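Local coordinates for CBS domain protein/ACT domain protein (Thermotoga maritima, PDB 1VR9) that is of unknown function but carries a CBS domain pair and an ACT domain, a combination that probably serves ligand-responsive regulation, at residues T20-P24 with Q41-N45; F83-E87 with Y105-E111; A94-F98 with V119-F124. All blocks are in the same frame, centred on the assembly; numbering follows the deposited sequence.

Contact 1 (T20-P24 with Q41-N45); sequences TQDFP and QYQTN
P24 and Y42 mark the closest approach of two irregular backbones, their CA atoms 6.4 Å apart, with no main-chain hydrogen bond between segments 20-24 and 41-45. The first is tightly kinked: T20 OG1 accepts from D22 N in an ST turn, and D22 is the centre of an inverse gamma turn. The second leaves helix 32-41 at Y42, and a Schellman motif with Q43, at positive phi, as its C-prime residue closes the helix. Y42 reaches from that helix end across to the loop before strand 25-27. Its ring lies against the F23-P24 peptide, with P24 N 3.7 Å above the centre of one face and F23 C nearer the rim. The proline ring adds a CH-pi contact, its CD 4.2 Å from the Y42 ring centroid and 19° off the normal. Beyond it, P24 CG meets T44 CG2 at 3.9 Å. At the far end of the tyrosine, OH donates to D22 OD1 over 2.8 Å, nearly in line with the C-O bond, while the carboxylate plane stands 79° from the ring. A chi1 of -154° turns D22 CG away from its own N and brings the carboxylate to the phenol. Y105 from the second CBS range packs on F23, P24 and Y42. The tyrosine is thus held in two ways, by the F23-P24 peptide and proline ring over one face and by one bond to the D22 carboxylate, which probably fixes the direction of its hydroxyl proton.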
loop_
_atom_site.group_PDB
_atom_site.type_symbol
_atom_site.label_atom_id
_atom_site.label_comp_id
_atom_site.label_asym_id
_atom_site.label_seq_id
_atom_site.Cartn_x
_atom_site.Cartn_y
_atom_site.Cartn_z
ATOM N N THR A 20 7.270 0.268 7.423
ATOM C CA THR A 20 6.487 -0.355 8.486
ATOM C C THR A 20 5.884 -1.672 8.003
ATOM O O THR A 20 5.631 -1.843 6.794
ATOM C CB THR A 20 5.348 0.577 8.992
ATOM O OG1 THR A 20 4.730 0.004 10.161
ATOM C CG2 THR A 20 4.273 0.866 7.921
ATOM N N GLN A 21 5.641 -2.581 8.948
ATOM C CA GLN A 21 4.827 -3.781 8.679
ATOM C C GLN A 21 3.389 -3.604 9.174
ATOM O O GLN A 21 2.533 -4.470 8.965
ATOM C CB GLN A 21 5.481 -5.024 9.302
ATOM C CG GLN A 21 6.914 -5.253 8.858
ATOM C CD GLN A 21 7.067 -5.408 7.355
ATOM O OE1 GLN A 21 6.241 -6.025 6.702
ATOM N NE2 GLN A 21 8.136 -4.859 6.812
ATOM N N ASP A 22 3.117 -2.456 9.790
ATOM C CA ASP A 22 1.810 -2.147 10.362
ATOM C C ASP A 22 1.000 -1.392 9.299
ATOM O O ASP A 22 0.902 -0.157 9.305
ATOM C CB ASP A 22 2.017 -1.334 11.661
ATOM C CG ASP A 22 0.868 -1.484 12.670
ATOM O OD1 ASP A 22 -0.143 -2.162 12.372
ATOM O OD2 ASP A 22 0.992 -0.918 13.782
ATOM N N PHE A 23 0.422 -2.150 8.363
ATOM C CA PHE A 23 -0.384 -1.595 7.275
ATOM C C PHE A 23 -1.412 -2.612 6.780
ATOM O O PHE A 23 -1.215 -3.832 6.976
ATOM C CB PHE A 23 0.527 -1.179 6.116
ATOM C CG PHE A 23 1.190 -2.324 5.417
ATOM C CD1 PHE A 23 2.384 -2.850 5.893
ATOM C CD2 PHE A 23 0.662 -2.855 4.248
ATOM C CE1 PHE A 23 3.009 -3.908 5.263
ATOM C CE2 PHE A 23 1.299 -3.914 3.608
ATOM C CZ PHE A 23 2.463 -4.432 4.107
ATOM N N PRO A 24 -2.493 -2.131 6.126
ATOM C CA PRO A 24 -3.550 -3.034 5.650
ATOM C C PRO A 24 -3.134 -3.837 4.402
ATOM O O PRO A 24 -2.779 -3.264 3.382
ATOM C CB PRO A 24 -4.707 -2.088 5.337
ATOM C CG PRO A 24 -4.043 -0.789 4.998
ATOM C CD PRO A 24 -2.805 -0.707 5.830
ATOM N N GLN A 41 -9.818 -2.046 10.404
ATOM C CA GLN A 41 -8.869 -2.262 11.519
ATOM C C GLN A 41 -7.796 -1.181 11.501
ATOM O O GLN A 41 -7.266 -0.807 12.541
ATOM C CB GLN A 41 -8.239 -3.684 11.444
ATOM C CG GLN A 41 -9.264 -4.787 11.640
ATOM C CD GLN A 41 -9.928 -4.759 13.022
ATOM O OE1 GLN A 41 -9.297 -5.066 14.016
ATOM N NE2 GLN A 41 -11.212 -4.398 13.078
ATOM N N TYR A 42 -7.492 -0.667 10.306
ATOM C CA TYR A 42 -6.507 0.392 10.133
ATOM C C TYR A 42 -7.151 1.761 9.952
ATOM O O TYR A 42 -6.443 2.746 9.715
ATOM C CB TYR A 42 -5.570 0.068 8.964
ATOM C CG TYR A 42 -4.528 -0.941 9.341
ATOM C CD1 TYR A 42 -3.345 -0.525 9.933
ATOM C CD2 TYR A 42 -4.743 -2.302 9.170
ATOM C CE1 TYR A 42 -2.396 -1.426 10.329
ATOM C CE2 TYR A 42 -3.778 -3.239 9.567
ATOM C CZ TYR A 42 -2.591 -2.773 10.128
ATOM O OH TYR A 42 -1.597 -3.633 10.526
ATOM N N GLN A 43 -8.477 1.819 10.096
ATOM C CA GLN A 43 -9.251 3.051 10.018
ATOM C C GLN A 43 -8.874 3.827 8.765
ATOM O O GLN A 43 -8.530 5.026 8.827
ATOM C CB GLN A 43 -9.037 3.898 11.274
ATOM C CG GLN A 43 -9.319 3.134 12.570
ATOM C CD GLN A 43 -9.352 4.005 13.791
ATOM O OE1 GLN A 43 -8.508 3.868 14.682
ATOM N NE2 GLN A 43 -10.331 4.911 13.860
ATOM N N THR A 44 -8.947 3.139 7.625
ATOM C CA THR A 44 -8.437 3.654 6.380
ATOM C C THR A 44 -9.315 3.212 5.171
ATOM O O THR A 44 -10.314 2.519 5.358
ATOM C CB THR A 44 -6.975 3.240 6.227
ATOM O OG1 THR A 44 -6.370 3.949 5.132
ATOM C CG2 THR A 44 -6.865 1.715 5.992
ATOM N N ASN A 45 -8.977 3.686 3.972
ATOM C CA ASN A 45 -9.748 3.412 2.757
ATOM C C ASN A 45 -8.862 2.836 1.626
ATOM O O ASN A 45 -9.208 2.952 0.442
ATOM C CB ASN A 45 -10.454 4.659 2.253
ATOM C CG ASN A 45 -9.504 5.805 1.998
ATOM O OD1 ASN A 45 -8.290 5.678 2.187
ATOM N ND2 ASN A 45 -10.057 6.947 1.580
#

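Contact 2 (F83-E87 with Y105-E111); sequences FFVHE and YLPVVDE
F83 meets L106 and P107 at the tightly packed end of a short parallel pairing that E87 and D110 finish on a looser side. V85 bridges V108 and H86 bridges V109, and three backbone bonds tie the strands: V85 N to P107 O, V109 N to V85 O (2.9 Å), and E87 N to V109 O. The F83 ring, its CG anti to the backbone N (chi1 -176°), receives L106 CD1 over the centre of one face, 3.8 Å from the centroid in a CH-pi contact. Y105 O lies at its edge, 3.5 Å from CE2, and P107 CD comes to 3.6 Å from CD2. The other branch of L106 turns to V85, CD2 to CG2 at 3.7 Å. Replacing F83 with an alanine would probably open a gap beside L106 CD1 and strip the ring from the packing round P107 CD.

Close packing continues to V109, whose CG2 sits over a face of the H86 ring, 4.0 Å from its centroid, and touches F84 CD1. Looseness is confined to E87, D110 and the solvent-exposed E111. The E87 and D110 side chains run alongside each other with their carboxylates apart, E87 OE1 coming no nearer than 4.1 Å to D110 CB; D110 OD1 instead accepts from the backbone N of E112 and R114. The pairing belongs to the beta-alpha-beta unit of strand 85-86, helix 91-100 and strand 105-109. V85 and L106 pack on that helix, F56 of strand 56-61 meets F84, P107 and V109, and strand 115-120 flanks strand 105-109 in the sheet.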
loop_
_atom_site.group_PDB
_atom_site.type_symbol
_atom_site.label_atom_id
_atom_site.label_comp_id
_atom_site.label_asym_id
_atom_site.label_seq_id
_atom_site.Cartn_x
_atom_site.Cartn_y
_atom_site.Cartn_z
ATOM N N PHE A 83 2.195 1.657 -8.443
ATOM C CA PHE A 83 2.337 2.500 -7.245
ATOM C C PHE A 83 3.174 1.772 -6.192
ATOM O O PHE A 83 2.654 1.065 -5.333
ATOM C CB PHE A 83 0.958 2.895 -6.686
ATOM C CG PHE A 83 1.008 3.839 -5.527
ATOM C CD1 PHE A 83 1.430 5.166 -5.692
ATOM C CD2 PHE A 83 0.564 3.441 -4.256
ATOM C CE1 PHE A 83 1.448 6.049 -4.619
ATOM C CE2 PHE A 83 0.570 4.309 -3.211
ATOM C CZ PHE A 83 1.027 5.632 -3.384
ATOM N N PHE A 84 4.491 1.947 -6.283
ATOM C CA PHE A 84 5.421 1.309 -5.369
ATOM C C PHE A 84 6.764 2.038 -5.419
ATOM O O PHE A 84 7.052 2.761 -6.367
ATOM C CB PHE A 84 5.649 -0.176 -5.758
ATOM C CG PHE A 84 6.309 -0.362 -7.103
ATOM C CD1 PHE A 84 7.683 -0.287 -7.239
ATOM C CD2 PHE A 84 5.544 -0.569 -8.242
ATOM C CE1 PHE A 84 8.285 -0.426 -8.479
ATOM C CE2 PHE A 84 6.119 -0.716 -9.464
ATOM C CZ PHE A 84 7.496 -0.647 -9.602
ATOM N N VAL A 85 7.581 1.804 -4.401
ATOM C CA VAL A 85 9.009 2.147 -4.450
ATOM C C VAL A 85 9.835 0.930 -4.005
ATOM O O VAL A 85 9.289 0.012 -3.433
ATOM C CB VAL A 85 9.349 3.378 -3.585
ATOM C CG1 VAL A 85 8.706 4.594 -4.172
ATOM C CG2 VAL A 85 8.949 3.192 -2.118
ATOM N N HIS A 86 11.138 0.943 -4.281
ATOM C CA HIS A 86 12.024 -0.160 -3.886
ATOM C C HIS A 86 12.658 0.111 -2.518
ATOM O O HIS A 86 12.817 1.250 -2.117
ATOM C CB HIS A 86 13.122 -0.380 -4.942
ATOM C CG HIS A 86 12.657 -1.136 -6.146
ATOM N ND1 HIS A 86 12.068 -0.524 -7.236
ATOM C CD2 HIS A 86 12.696 -2.459 -6.433
ATOM C CE1 HIS A 86 11.778 -1.440 -8.144
ATOM N NE2 HIS A 86 12.146 -2.621 -7.681
ATOM N N GLU A 87 13.036 -0.951 -1.812
ATOM C CA GLU A 87 13.689 -0.810 -0.503
ATOM C C GLU A 87 14.885 0.142 -0.503
ATOM O O GLU A 87 15.120 0.862 0.472
ATOM C CB GLU A 87 14.218 -2.157 -0.029
ATOM C CG GLU A 87 13.163 -3.135 0.442
ATOM C CD GLU A 87 13.790 -4.365 1.092
ATOM O OE1 GLU A 87 14.578 -5.088 0.431
ATOM O OE2 GLU A 87 13.488 -4.613 2.275
ATOM N N TYR A 105 -0.721 4.638 2.353
ATOM C CA TYR A 105 0.366 3.686 2.404
ATOM C C TYR A 105 0.949 3.417 1.025
ATOM O O TYR A 105 0.216 3.081 0.076
ATOM C CB TYR A 105 -0.089 2.365 3.029
ATOM C CG TYR A 105 -0.638 2.506 4.411
ATOM C CD1 TYR A 105 0.195 2.418 5.510
ATOM C CD2 TYR A 105 -2.003 2.678 4.633
ATOM C CE1 TYR A 105 -0.303 2.523 6.806
ATOM C CE2 TYR A 105 -2.507 2.792 5.920
ATOM C CZ TYR A 105 -1.661 2.703 6.998
ATOM O OH TYR A 105 -2.181 2.817 8.282
ATOM N N LEU A 106 2.257 3.615 0.915
ATOM C CA LEU A 106 3.015 3.390 -0.310
ATOM C C LEU A 106 3.712 2.006 -0.237
ATOM O O LEU A 106 4.529 1.740 0.669
ATOM C CB LEU A 106 4.038 4.512 -0.515
ATOM C CG LEU A 106 5.078 4.334 -1.613
ATOM C CD1 LEU A 106 4.446 4.252 -2.981
ATOM C CD2 LEU A 106 6.075 5.468 -1.580
ATOM N N PRO A 107 3.343 1.091 -1.145
ATOM C CA PRO A 107 3.998 -0.210 -1.164
ATOM C C PRO A 107 5.508 -0.134 -1.398
ATOM O O PRO A 107 5.970 0.698 -2.184
ATOM C CB PRO A 107 3.290 -0.935 -2.329
ATOM C CG PRO A 107 2.001 -0.310 -2.422
ATOM C CD PRO A 107 2.257 1.146 -2.136
ATOM N N VAL A 108 6.248 -0.971 -0.674
ATOM C CA VAL A 108 7.700 -1.123 -0.813
ATOM C C VAL A 108 8.020 -2.537 -1.265
ATOM O O VAL A 108 7.523 -3.507 -0.697
ATOM C CB VAL A 108 8.435 -0.814 0.524
ATOM C CG1 VAL A 108 9.931 -1.030 0.395
ATOM C CG2 VAL A 108 8.106 0.619 0.969
ATOM N N VAL A 109 8.858 -2.648 -2.279
ATOM C CA VAL A 109 9.152 -3.951 -2.875
ATOM C C VAL A 109 10.661 -4.180 -2.999
ATOM O O VAL A 109 11.458 -3.235 -2.927
ATOM C CB VAL A 109 8.469 -4.124 -4.266
ATOM C CG1 VAL A 109 6.952 -3.987 -4.167
ATOM C CG2 VAL A 109 9.026 -3.139 -5.256
ATOM N N ASP A 110 11.043 -5.443 -3.177
ATOM C CA ASP A 110 12.436 -5.800 -3.475
ATOM C C ASP A 110 12.605 -5.902 -4.985
ATOM O O ASP A 110 11.699 -5.567 -5.740
ATOM C CB ASP A 110 12.870 -7.083 -2.727
ATOM C CG ASP A 110 12.211 -8.350 -3.257
ATOM O OD1 ASP A 110 11.592 -8.328 -4.340
ATOM O OD2 ASP A 110 12.343 -9.406 -2.589
ATOM N N GLU A 111 13.766 -6.371 -5.425
ATOM C CA GLU A 111 14.078 -6.409 -6.854
ATOM C C GLU A 111 13.279 -7.428 -7.670
ATOM O O GLU A 111 13.237 -7.331 -8.898
ATOM C CB GLU A 111 15.569 -6.640 -7.047
ATOM C CG GLU A 111 16.407 -5.491 -6.542
ATOM C CD GLU A 111 17.887 -5.681 -6.800
ATOM O OE1 GLU A 111 18.267 -6.618 -7.543
ATOM O OE2 GLU A 111 18.676 -4.878 -6.255
#

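Contact 3 (A94-F98 with V119-F124); sequences ALLLF and VSLHDF
F98 and F124 bring together two helices of a CBS domain, 91-100 and 121-130, where the second begins directly after strand 115-120. No hydrogen bond crosses between the segments, so the contact rests mainly on aromatic and aliphatic carbon.

The aromatic part is the F98-F124 pair. Its centroids lie 5.0 Å apart with the planes at 44°, an oblique meeting in which the two side chains, coming from opposing helices, overlap alongside one another. F98 CD2 stands above one face of F124, away from the ring centre, and F98 CE2 reaches F124 CB.

CH-pi contact comes from L121. Its CD1 sits over the centre of a face of the F98 ring, 3.8 Å from the centroid and only 10° off the normal. With chi1 at -178°, the leucine chain extends away from its own N, and this carries the branch back along the phenylalanine. At the rim of the same ring, F98 CZ approaches V119 O in the ring plane at 3.7 Å; the main partner of this oxygen is probably L106 N, and the ring edge merely lies beside it.

Aliphatic contacts from helix 91-100 meet the far end of F124. A94 CB lies 4.0 Å from its CE1, and the small alanine side chain probably allows the ring to come close to the helix. L95 runs roughly perpendicular to F124, with CB and CD1 both beside CZ. L106 of strand 105-109 packs on A94 and F98, joining this helical layer to the sheet.

Within 119-124, two side-chain bonds hold the start of the helix. H122 ND1 donates to D123 OD1 on its anti side, tilted 26° out of the carboxylate plane, and the turn into the helix is fixed by an N-cap: S120 OG accepts from D123 N at 2.9 Å.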
loop_
_atom_site.group_PDB
_atom_site.type_symbol
_atom_site.label_atom_id
_atom_site.label_comp_id
_atom_site.label_asym_id
_atom_site.label_seq_id
_atom_site.Cartn_x
_atom_site.Cartn_y
_atom_site.Cartn_z
ATOM N N ALA A 94 10.081 8.661 -2.977
ATOM C CA ALA A 94 8.702 8.469 -2.533
ATOM C C ALA A 94 7.853 9.737 -2.742
ATOM O O ALA A 94 6.644 9.650 -2.942
ATOM C CB ALA A 94 8.673 8.056 -1.066
ATOM N N LEU A 95 8.480 10.904 -2.682
ATOM C CA LEU A 95 7.772 12.166 -2.911
ATOM C C LEU A 95 7.125 12.145 -4.287
ATOM O O LEU A 95 5.960 12.542 -4.455
ATOM C CB LEU A 95 8.709 13.384 -2.779
ATOM C CG LEU A 95 8.149 14.795 -2.988
ATOM C CD1 LEU A 95 6.876 15.007 -2.220
ATOM C CD2 LEU A 95 9.177 15.849 -2.575
ATOM N N LEU A 96 7.854 11.646 -5.285
ATOM C CA LEU A 96 7.306 11.573 -6.627
ATOM C C LEU A 96 6.085 10.643 -6.739
ATOM O O LEU A 96 5.183 10.904 -7.539
ATOM C CB LEU A 96 8.402 11.136 -7.616
ATOM C CG LEU A 96 8.019 11.040 -9.095
ATOM C CD1 LEU A 96 8.101 12.409 -9.721
ATOM C CD2 LEU A 96 8.901 10.023 -9.830
ATOM N N LEU A 97 6.090 9.526 -6.016
ATOM C CA LEU A 97 4.948 8.599 -6.026
ATOM C C LEU A 97 3.743 9.202 -5.296
ATOM O O LEU A 97 2.616 9.074 -5.773
ATOM C CB LEU A 97 5.284 7.252 -5.398
ATOM C CG LEU A 97 6.070 6.231 -6.225
ATOM C CD1 LEU A 97 5.215 5.690 -7.359
ATOM C CD2 LEU A 97 7.332 6.816 -6.777
ATOM N N PHE A 98 3.966 9.825 -4.137
ATOM C CA PHE A 98 2.859 10.469 -3.411
ATOM C C PHE A 98 2.261 11.647 -4.197
ATOM O O PHE A 98 1.066 11.916 -4.098
ATOM C CB PHE A 98 3.239 10.893 -1.977
ATOM C CG PHE A 98 3.363 9.736 -0.986
ATOM C CD1 PHE A 98 2.269 8.930 -0.682
ATOM C CD2 PHE A 98 4.552 9.526 -0.280
ATOM C CE1 PHE A 98 2.360 7.921 0.261
ATOM C CE2 PHE A 98 4.659 8.517 0.643
ATOM C CZ PHE A 98 3.573 7.693 0.917
ATOM N N VAL A 119 5.546 2.337 3.252
ATOM C CA VAL A 119 5.833 3.643 3.871
ATOM C C VAL A 119 4.493 4.351 4.044
ATOM O O VAL A 119 3.789 4.627 3.053
ATOM C CB VAL A 119 6.787 4.510 3.015
ATOM C CG1 VAL A 119 7.012 5.905 3.673
ATOM C CG2 VAL A 119 8.106 3.830 2.836
ATOM N N SER A 120 4.123 4.634 5.281
ATOM C CA SER A 120 2.903 5.433 5.507
ATOM C C SER A 120 3.119 6.873 5.069
ATOM O O SER A 120 4.223 7.415 5.210
ATOM C CB SER A 120 2.442 5.362 6.963
ATOM O OG SER A 120 3.253 6.115 7.856
ATOM N N LEU A 121 2.082 7.506 4.519
ATOM C CA LEU A 121 2.169 8.937 4.221
ATOM C C LEU A 121 2.583 9.722 5.476
ATOM O O LEU A 121 3.405 10.628 5.407
ATOM C CB LEU A 121 0.845 9.457 3.655
ATOM C CG LEU A 121 0.784 10.939 3.240
ATOM C CD1 LEU A 121 1.889 11.310 2.267
ATOM C CD2 LEU A 121 -0.576 11.284 2.626
ATOM N N HIS A 122 2.038 9.356 6.631
ATOM C CA HIS A 122 2.403 10.027 7.877
ATOM C C HIS A 122 3.904 9.955 8.093
ATOM O O HIS A 122 4.553 10.965 8.341
ATOM C CB HIS A 122 1.667 9.381 9.050
ATOM C CG HIS A 122 2.116 9.860 10.390
ATOM N ND1 HIS A 122 3.116 9.232 11.100
ATOM C CD2 HIS A 122 1.706 10.899 11.151
ATOM C CE1 HIS A 122 3.299 9.866 12.248
ATOM N NE2 HIS A 122 2.452 10.879 12.310
ATOM N N ASP A 123 4.462 8.744 8.004
ATOM C CA ASP A 123 5.903 8.558 8.258
ATOM C C ASP A 123 6.767 9.259 7.206
ATOM O O ASP A 123 7.822 9.812 7.528
ATOM C CB ASP A 123 6.242 7.065 8.359
ATOM C CG ASP A 123 5.716 6.435 9.644
ATOM O OD1 ASP A 123 5.187 7.167 10.515
ATOM O OD2 ASP A 123 5.844 5.200 9.804
ATOM N N PHE A 124 6.314 9.274 5.963
ATOM C CA PHE A 124 6.968 10.090 4.946
ATOM C C PHE A 124 7.029 11.568 5.316
ATOM O O PHE A 124 8.061 12.211 5.144
ATOM C CB PHE A 124 6.278 9.920 3.600
ATOM C CG PHE A 124 6.756 10.865 2.542
ATOM C CD1 PHE A 124 7.961 10.648 1.882
ATOM C CD2 PHE A 124 5.975 11.941 2.164
ATOM C CE1 PHE A 124 8.388 11.508 0.895
ATOM C CE2 PHE A 124 6.407 12.819 1.180
ATOM C CZ PHE A 124 7.620 12.598 0.553
#

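Contact 3 is buried and almost wholly apolar, with no hydrogen bond across it, whereas contacts 1 and 2 are each only partly buried. Contact 2 relies on main-chain pairing between strands, while contact 1, between irregular segments, depends on a single tyrosine with both a face and a hydroxyl in use. Contacts 2 and 3 lie in the second CBS range and hold neighbouring elements of one domain: helix 91-100 follows strand 85-86, strands 105-109 and 115-120 are sheet neighbours, and L106 N probably bonds to V119 O. Contact 1 lies in the first CBS range, yet Y105 of contact 2 packs against it, connecting the two ranges.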